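Local atomic coordinates of secreted in xylem 3 (Fusarium oxysporum, PDB entry 5OD4), a protein that acts as an effector of a fungal plant pathogen, suppressing host immunity, although the plant can also recognise it. Residues Arg11-Ser14 / Thr15-Thr18. Sequence-based numbering, arbitrary orientation.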
loop_
_atom_site.group_PDB
_atom_site.type_symbol
_atom_site.label_atom_id
_atom_site.label_comp_id
_atom_site.label_asym_id
_atom_site.label_seq_id
_atom_site.Cartn_x
_atom_site.Cartn_y
_atom_site.Cartn_z
ATOM N N ARG A 11 -3.688 -2.420 16.948
ATOM C CA ARG A 11 -4.657 -3.233 16.231
ATOM C C ARG A 11 -5.429 -2.439 15.206
ATOM O O ARG A 11 -5.676 -1.261 15.408
ATOM C CB ARG A 11 -5.690 -3.832 17.243
ATOM C CG ARG A 11 -5.072 -4.876 18.159
ATOM C CD ARG A 11 -6.129 -5.671 18.886
ATOM N NE ARG A 11 -7.275 -5.891 18.032
ATOM C CZ ARG A 11 -8.553 -5.891 18.391
ATOM N NH1 ARG A 11 -8.949 -5.811 19.668
ATOM N NH2 ARG A 11 -9.437 -6.025 17.425
ATOM N N THR A 12 -5.863 -3.099 14.151
ATOM C CA THR A 12 -6.708 -2.490 13.161
ATOM C C THR A 12 -8.191 -2.562 13.496
ATOM O O THR A 12 -8.648 -3.440 14.238
ATOM C CB THR A 12 -6.420 -3.085 11.782
ATOM O OG1 THR A 12 -6.595 -4.474 11.882
ATOM C CG2 THR A 12 -4.997 -2.773 11.288
ATOM N N SER A 13 -8.953 -1.659 12.933
ATOM C CA SER A 13 -10.391 -1.560 13.133
ATOM C C SER A 13 -11.178 -2.237 12.033
ATOM O O SER A 13 -10.629 -2.699 11.026
ATOM C CB SER A 13 -10.783 -0.100 13.136
ATOM O OG SER A 13 -10.819 0.384 11.814
ATOM N N SER A 14 -12.496 -2.225 12.182
ATOM C CA SER A 14 -13.389 -2.852 11.226
ATOM C C SER A 14 -13.383 -2.184 9.866
ATOM O O SER A 14 -13.815 -2.795 8.902
ATOM C CB SER A 14 -14.822 -2.851 11.751
ATOM O OG SER A 14 -15.289 -1.505 11.923
ATOM N N THR A 15 -12.971 -0.918 9.777
ATOM C CA THR A 15 -12.928 -0.250 8.480
ATOM C C THR A 15 -11.504 -0.155 7.929
ATOM O O THR A 15 -11.264 0.531 6.927
ATOM C CB THR A 15 -13.559 1.119 8.552
ATOM O OG1 THR A 15 -12.822 1.872 9.506
ATOM C CG2 THR A 15 -15.035 1.079 8.878
ATOM N N SER A 16 -10.547 -0.763 8.590
ATOM C CA SER A 16 -9.208 -0.848 8.030
ATOM C C SER A 16 -9.162 -1.875 6.911
ATOM O O SER A 16 -9.954 -2.818 6.884
ATOM C CB SER A 16 -8.221 -1.238 9.111
ATOM O OG SER A 16 -8.237 -0.341 10.229
ATOM N N PHE A 17 -8.178 -1.712 6.043
ATOM C CA PHE A 17 -7.917 -2.694 4.993
ATOM C C PHE A 17 -6.482 -3.156 5.119
ATOM O O PHE A 17 -5.575 -2.340 5.223
ATOM C CB PHE A 17 -8.110 -2.064 3.625
ATOM C CG PHE A 17 -7.765 -2.964 2.467
ATOM C CD1 PHE A 17 -8.554 -4.042 2.144
ATOM C CD2 PHE A 17 -6.663 -2.708 1.687
ATOM C CE1 PHE A 17 -8.226 -4.874 1.079
ATOM C CE2 PHE A 17 -6.341 -3.503 0.606
ATOM C CZ PHE A 17 -7.126 -4.583 0.296
ATOM N N THR A 18 -6.274 -4.472 5.072
ATOM C CA THR A 18 -4.944 -5.047 5.041
ATOM C C THR A 18 -4.854 -6.042 3.917
ATOM O O THR A 18 -5.796 -6.786 3.635
ATOM C CB THR A 18 -4.623 -5.727 6.361
ATOM O OG1 THR A 18 -5.601 -6.739 6.644
ATOM C CG2 THR A 18 -4.584 -4.740 7.494
HETATM O O HOH W 1 -10.644 -4.695 8.885
#
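Thr12 meets the far side of a tight turn through its carbon atoms, its CB lying 3.7 Å from CB of Ser16. The methyl of Thr12, turned beside the backbone N of the same residue, faces Thr18 methyl to methyl, with 4.3 Å between the two CG2 atoms, and both threonines also touch Thr124 of strand 119-127. Ser13 carries the polar part of the contact with two different oxygens. With chi1 at 78°, OG of Ser13 sits between its own N and carbonyl carbon, where it accepts a bond from the N-H of Thr15 at 3.2 Å, moderately bent at 144°. The carbonyl O of Ser13 receives the N-H of Ser16 at 3.1 Å, but that donor stands well above the carbonyl plane, 65° out of it. A water donates to the same O of Ser13 at 2.9 Å and to the O of Ser16 at 2.8 Å, so that the Ser13 carbonyl has two partners and the ends of the turn are also tied through solvent. Ser14, with Thr15, forms the exposed corner, and OG of Ser14 passes 4.0 Å from CG2 of Thr15. Ser16 is modelled in two conformers; in the one described here, its hydroxyl hydrogen-bonds to the hydroxyl of Ser126, joining the turn to strand 119-127. Here a type I beta turn from Ser13 to Ser16 is combined with an ST turn, in which a serine oxygen takes the N-H two residues ahead, and the pair leads the chain into strand 17-21, an outermost strand of one sheet of the Avr2 beta-sandwich.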